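Local coordinates for protein Hsp70/Hsp90 co-chaperone CNS1 (Saccharomyces cerevisiae, PDB 6HFM) that acts as a co-chaperone that binds Hsp90 and Hsp70, stimulating the ATPase of the Hsp70 protein SSA1 but not that of Hsp90, at residues L52-V64 / V80-K93. Residues are numbered along the deposited sequence; the frame is centred on the assembly and turned at random.
Sequences LIMYPTQDEFDFV and VLEGPQERFKKEGK
Tyr-55 stands on the beta hairpin 52-64 with one face of its ring against the edge of Phe-88, a T-shaped pair with planes at 71°. From CB outward, CB, CG and CD2 lie nearest Phe-88 CE1, CG at 3.6 Å; CD1 and CE2 are about equally close to Phe-88 CE1 and CZ; CE1 and CZ lie nearest Phe-88 CZ, which sits over the ring centre. CE1 also brushes Leu-81 CD2, and the hydroxyl reaches Val-80 CG2 and gives a 2.6 Å hydrogen bond from OH to Asp-62 OD2. A flat group with a polar tip thus suits both apolar layer and charged cluster.

In that cluster Arg-87 grips Asp-62 in a side-on, two-nitrogen salt bridge: NH2 donates to OD2 at 2.9 Å and NE to OD1 at 3.1 Å, both on syn lone pairs. Arginine suits the place because NH2 has a further N-H for Val-80 O, tying the helix end to the loop. A phenylalanine in place of Tyr-55 takes away the hydroxyl donor, and Asp-62, still held by Arg-87, would probably be less firmly fixed in its rotation.

Toward the hairpin turn, Gln-58 bends at chi2 (-74°), carrying its amide to the loop backbone. OE1 accepts from Lys-90 N at 3.1 Å, in the carbonyl plane on a lone pair, while NE2 makes a weak but nearly straight bond to Lys-90 O; glutamine offers both acceptor and donor.

At the hairpin's end two successive residues, Asp-59 and Glu-60, lie opposite the single Tyr-55, a G1 beta bulge with Asp-59 at positive phi; within the Wheel domain of Cns1, this bulged hairpin packs against the end of helix 73-82 and the loop that follows it.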
loop_
_atom_site.group_PDB
_atom_site.type_symbol
_atom_site.label_atom_id
_atom_site.label_comp_id
_atom_site.label_asym_id
_atom_site.label_seq_id
_atom_site.Cartn_x
_atom_site.Cartn_y
_atom_site.Cartn_z
ATOM N N LEU A 52 2.141 4.500 -1.752
ATOM C CA LEU A 52 1.129 5.532 -1.933
ATOM C C LEU A 52 0.112 5.375 -0.810
ATOM O O LEU A 52 -0.448 4.290 -0.625
ATOM C CB LEU A 52 0.440 5.382 -3.291
ATOM C CG LEU A 52 1.295 5.697 -4.514
ATOM C CD1 LEU A 52 0.590 5.258 -5.789
ATOM C CD2 LEU A 52 1.623 7.181 -4.588
ATOM N N ILE A 53 -0.117 6.451 -0.054
ATOM C CA ILE A 53 -1.059 6.433 1.065
ATOM C C ILE A 53 -2.201 7.372 0.699
ATOM O O ILE A 53 -2.018 8.584 0.648
ATOM C CB ILE A 53 -0.389 6.832 2.404
ATOM C CG1 ILE A 53 0.812 5.909 2.696
ATOM C CG2 ILE A 53 -1.383 6.757 3.557
ATOM C CD1 ILE A 53 2.146 6.520 2.347
ATOM N N MET A 54 -3.369 6.793 0.431
ATOM C CA MET A 54 -4.534 7.532 -0.051
ATOM C C MET A 54 -5.442 7.895 1.121
ATOM O O MET A 54 -5.691 7.066 1.996
ATOM C CB MET A 54 -5.338 6.686 -1.047
ATOM C CG MET A 54 -4.525 5.977 -2.124
ATOM S SD MET A 54 -3.464 7.072 -3.083
ATOM C CE MET A 54 -4.680 8.106 -3.893
ATOM N N TYR A 55 -5.935 9.134 1.122
ATOM C CA TYR A 55 -6.953 9.590 2.072
ATOM C C TYR A 55 -8.177 10.000 1.248
ATOM O O TYR A 55 -8.398 11.193 1.014
ATOM C CB TYR A 55 -6.429 10.766 2.908
ATOM C CG TYR A 55 -5.079 10.532 3.549
ATOM C CD1 TYR A 55 -4.959 9.799 4.732
ATOM C CD2 TYR A 55 -3.916 11.049 2.979
ATOM C CE1 TYR A 55 -3.724 9.589 5.327
ATOM C CE2 TYR A 55 -2.679 10.847 3.569
ATOM C CZ TYR A 55 -2.586 10.112 4.739
ATOM O OH TYR A 55 -1.358 9.900 5.323
ATOM N N PRO A 56 -8.971 9.013 0.785
ATOM C CA PRO A 56 -10.042 9.315 -0.183
ATOM C C PRO A 56 -11.127 10.273 0.323
ATOM O O PRO A 56 -11.654 11.064 -0.471
ATOM C CB PRO A 56 -10.624 7.934 -0.523
ATOM C CG PRO A 56 -10.171 7.026 0.573
ATOM C CD PRO A 56 -8.857 7.565 1.040
ATOM N N THR A 57 -11.434 10.233 1.622
ATOM C CA THR A 57 -12.445 11.137 2.200
ATOM C C THR A 57 -11.941 12.583 2.376
ATOM O O THR A 57 -12.745 13.482 2.643
ATOM C CB THR A 57 -13.017 10.613 3.543
ATOM O OG1 THR A 57 -12.005 10.613 4.560
ATOM C CG2 THR A 57 -13.587 9.205 3.384
ATOM N N GLN A 58 -10.629 12.803 2.232
ATOM C CA GLN A 58 -10.022 14.140 2.292
ATOM C C GLN A 58 -9.467 14.652 0.948
ATOM O O GLN A 58 -8.929 15.765 0.899
ATOM C CB GLN A 58 -8.899 14.139 3.336
ATOM C CG GLN A 58 -9.378 13.996 4.772
ATOM C CD GLN A 58 -10.021 15.266 5.310
ATOM O OE1 GLN A 58 -9.535 16.371 5.069
ATOM N NE2 GLN A 58 -11.114 15.112 6.049
ATOM N N ASP A 59 -9.607 13.867 -0.125
ATOM C CA ASP A 59 -9.013 14.177 -1.442
ATOM C C ASP A 59 -7.527 14.542 -1.331
ATOM O O ASP A 59 -7.081 15.600 -1.782
ATOM C CB ASP A 59 -9.803 15.284 -2.164
ATOM C CG ASP A 59 -9.433 15.422 -3.649
ATOM O OD1 ASP A 59 -9.696 16.461 -4.216
ATOM O OD2 ASP A 59 -8.849 14.464 -4.222
ATOM N N GLU A 60 -6.777 13.648 -0.709
ATOM C CA GLU A 60 -5.358 13.863 -0.462
ATOM C C GLU A 60 -4.652 12.527 -0.516
ATOM O O GLU A 60 -5.290 11.484 -0.369
ATOM C CB GLU A 60 -5.170 14.515 0.912
ATOM C CG GLU A 60 -3.757 14.968 1.253
ATOM C CD GLU A 60 -3.218 15.989 0.271
ATOM O OE1 GLU A 60 -3.422 17.197 0.508
ATOM O OE2 GLU A 60 -2.620 15.578 -0.750
ATOM N N PHE A 61 -3.345 12.568 -0.753
ATOM C CA PHE A 61 -2.502 11.383 -0.618
ATOM C C PHE A 61 -1.071 11.761 -0.253
ATOM O O PHE A 61 -0.639 12.895 -0.482
ATOM C CB PHE A 61 -2.560 10.490 -1.881
ATOM C CG PHE A 61 -1.782 11.012 -3.063
ATOM C CD1 PHE A 61 -0.554 10.447 -3.412
ATOM C CD2 PHE A 61 -2.294 12.034 -3.856
ATOM C CE1 PHE A 61 0.160 10.911 -4.512
ATOM C CE2 PHE A 61 -1.583 12.502 -4.959
ATOM C CZ PHE A 61 -0.358 11.939 -5.288
ATOM N N ASP A 62 -0.364 10.805 0.345
ATOM C CA ASP A 62 1.055 10.938 0.656
ATOM C C ASP A 62 1.846 9.941 -0.175
ATOM O O ASP A 62 1.314 8.918 -0.619
ATOM C CB ASP A 62 1.331 10.639 2.134
ATOM C CG ASP A 62 0.764 11.675 3.083
ATOM O OD1 ASP A 62 0.502 12.824 2.682
ATOM O OD2 ASP A 62 0.590 11.323 4.269
ATOM N N PHE A 63 3.122 10.252 -0.370
ATOM C CA PHE A 63 4.071 9.361 -1.016
ATOM C C PHE A 63 5.271 9.162 -0.096
ATOM O O PHE A 63 5.872 10.134 0.363
ATOM C CB PHE A 63 4.528 9.946 -2.350
ATOM C CG PHE A 63 5.600 9.140 -3.029
ATOM C CD1 PHE A 63 5.302 7.905 -3.582
ATOM C CD2 PHE A 63 6.913 9.609 -3.102
ATOM C CE1 PHE A 63 6.285 7.150 -4.205
ATOM C CE2 PHE A 63 7.898 8.860 -3.730
ATOM C CZ PHE A 63 7.582 7.628 -4.278
ATOM N N VAL A 64 5.607 7.901 0.171
ATOM C CA VAL A 64 6.777 7.545 0.968
ATOM C C VAL A 64 7.681 6.721 0.058
ATOM O O VAL A 64 7.292 5.647 -0.393
ATOM C CB VAL A 64 6.371 6.756 2.232
ATOM C CG1 VAL A 64 7.590 6.355 3.052
ATOM C CG2 VAL A 64 5.426 7.592 3.089
ATOM N N VAL A 80 2.880 8.515 9.043
ATOM C CA VAL A 80 2.181 9.486 8.187
ATOM C C VAL A 80 1.245 10.430 8.953
ATOM O O VAL A 80 0.986 11.539 8.487
ATOM C CB VAL A 80 1.429 8.817 6.997
ATOM C CG1 VAL A 80 2.402 8.025 6.132
ATOM C CG2 VAL A 80 0.258 7.943 7.451
ATOM N N LEU A 81 0.759 10.002 10.123
ATOM C CA LEU A 81 -0.110 10.843 10.960
ATOM C C LEU A 81 0.603 11.592 12.106
ATOM O O LEU A 81 -0.062 12.333 12.830
ATOM C CB LEU A 81 -1.259 10.001 11.537
ATOM C CG LEU A 81 -2.165 9.264 10.547
ATOM C CD1 LEU A 81 -3.279 8.546 11.295
ATOM C CD2 LEU A 81 -2.755 10.192 9.494
ATOM N N GLU A 82 1.923 11.430 12.268
ATOM C CA GLU A 82 2.636 12.020 13.428
ATOM C C GLU A 82 2.810 13.533 13.339
ATOM O O GLU A 82 2.641 14.234 14.341
ATOM C CB GLU A 82 4.008 11.358 13.675
ATOM C CG GLU A 82 5.164 11.819 12.786
ATOM C CD GLU A 82 6.424 10.983 12.959
ATOM O OE1 GLU A 82 6.563 10.286 13.988
ATOM O OE2 GLU A 82 7.291 11.032 12.060
ATOM N N GLY A 83 3.158 14.030 12.153
ATOM C CA GLY A 83 3.393 15.458 11.952
ATOM C C GLY A 83 2.110 16.264 12.053
ATOM O O GLY A 83 1.020 15.684 12.100
ATOM N N PRO A 84 2.225 17.609 12.105
ATOM C CA PRO A 84 1.047 18.479 12.056
ATOM C C PRO A 84 0.115 18.097 10.910
ATOM O O PRO A 84 0.570 17.919 9.778
ATOM C CB PRO A 84 1.645 19.867 11.826
ATOM C CG PRO A 84 2.991 19.803 12.457
ATOM C CD PRO A 84 3.459 18.375 12.367
ATOM N N GLN A 85 -1.177 17.982 11.211
ATOM C CA GLN A 85 -2.154 17.394 10.292
ATOM C C GLN A 85 -2.897 18.449 9.474
ATOM O O GLN A 85 -4.058 18.246 9.104
ATOM C CB GLN A 85 -3.168 16.570 11.090
ATOM C CG GLN A 85 -2.558 15.490 11.968
ATOM C CD GLN A 85 -2.346 14.188 11.226
ATOM O OE1 GLN A 85 -1.427 14.062 10.415
ATOM N NE2 GLN A 85 -3.198 13.205 11.503
ATOM N N GLU A 86 -2.222 19.555 9.162
ATOM C CA GLU A 86 -2.868 20.694 8.507
ATOM C C GLU A 86 -3.333 20.393 7.080
ATOM O O GLU A 86 -4.245 21.059 6.591
ATOM C CB GLU A 86 -1.947 21.925 8.505
ATOM C CG GLU A 86 -1.549 22.445 9.886
ATOM C CD GLU A 86 -2.723 22.898 10.746
ATOM O OE1 GLU A 86 -3.824 23.158 10.209
ATOM O OE2 GLU A 86 -2.537 23.001 11.977
ATOM N N ARG A 87 -2.733 19.394 6.424
ATOM C CA ARG A 87 -3.127 19.031 5.055
ATOM C C ARG A 87 -4.571 18.511 4.939
ATOM O O ARG A 87 -5.170 18.621 3.868
ATOM C CB ARG A 87 -2.126 18.056 4.411
ATOM C CG ARG A 87 -2.166 16.614 4.893
ATOM C CD ARG A 87 -0.903 15.893 4.432
ATOM N NE ARG A 87 -0.788 14.520 4.920
ATOM C CZ ARG A 87 -0.570 14.164 6.189
ATOM N NH1 ARG A 87 -0.461 15.072 7.165
ATOM N NH2 ARG A 87 -0.474 12.873 6.496
ATOM N N PHE A 88 -5.121 17.956 6.025
ATOM C CA PHE A 88 -6.530 17.546 6.055
ATOM C C PHE A 88 -7.379 18.766 6.382
ATOM O O PHE A 88 -7.261 19.324 7.474
ATOM C CB PHE A 88 -6.778 16.440 7.088
ATOM C CG PHE A 88 -5.897 15.231 6.916
ATOM C CD1 PHE A 88 -5.709 14.654 5.662
ATOM C CD2 PHE A 88 -5.265 14.656 8.016
ATOM C CE1 PHE A 88 -4.896 13.543 5.509
ATOM C CE2 PHE A 88 -4.454 13.538 7.866
ATOM C CZ PHE A 88 -4.271 12.981 6.610
ATOM N N LYS A 89 -8.224 19.173 5.434
ATOM C CA LYS A 89 -8.971 20.434 5.533
ATOM C C LYS A 89 -10.476 20.287 5.291
ATOM O O LYS A 89 -11.158 21.275 5.017
ATOM C CB LYS A 89 -8.381 21.448 4.548
ATOM C CG LYS A 89 -6.907 21.717 4.777
ATOM C CD LYS A 89 -6.390 22.790 3.842
ATOM C CE LYS A 89 -4.877 22.793 3.805
ATOM N NZ LYS A 89 -4.350 21.728 2.903
ATOM N N LYS A 90 -10.996 19.067 5.429
ATOM C CA LYS A 90 -12.412 18.785 5.193
ATOM C C LYS A 90 -13.072 18.222 6.435
ATOM O O LYS A 90 -12.389 17.858 7.398
ATOM C CB LYS A 90 -12.568 17.784 4.057
ATOM C CG LYS A 90 -11.965 18.256 2.752
ATOM C CD LYS A 90 -12.274 17.298 1.616
ATOM C CE LYS A 90 -12.535 18.061 0.330
ATOM N NZ LYS A 90 -12.481 17.158 -0.844
ATOM N N GLU A 91 -14.405 18.158 6.386
ATOM C CA GLU A 91 -15.225 17.524 7.426
ATOM C C GLU A 91 -14.672 16.155 7.801
ATOM O O GLU A 91 -14.417 15.323 6.929
ATOM C CB GLU A 91 -16.688 17.368 6.972
ATOM C CG GLU A 91 -17.594 18.527 7.363
ATOM C CD GLU A 91 -18.979 18.439 6.742
ATOM O OE1 GLU A 91 -19.490 17.314 6.550
ATOM O OE2 GLU A 91 -19.564 19.503 6.448
ATOM N N GLY A 92 -14.483 15.944 9.101
ATOM C CA GLY A 92 -13.964 14.681 9.622
ATOM C C GLY A 92 -12.457 14.611 9.794
ATOM O O GLY A 92 -11.944 13.554 10.147
ATOM N N LYS A 93 -11.749 15.720 9.558
ATOM C CA LYS A 93 -10.281 15.791 9.753
ATOM C C LYS A 93 -9.807 15.391 11.158
ATOM O O LYS A 93 -8.714 14.842 11.320
ATOM C CB LYS A 93 -9.756 17.197 9.421
ATOM C CG LYS A 93 -10.353 18.321 10.262
ATOM C CD LYS A 93 -9.758 19.674 9.914
ATOM C CE LYS A 93 -10.611 20.801 10.476
ATOM N NZ LYS A 93 -9.828 22.047 10.692
HETATM O O HOH W 1 -12.779 12.604 6.262
HETATM O O HOH W 2 -7.938 17.947 2.509
#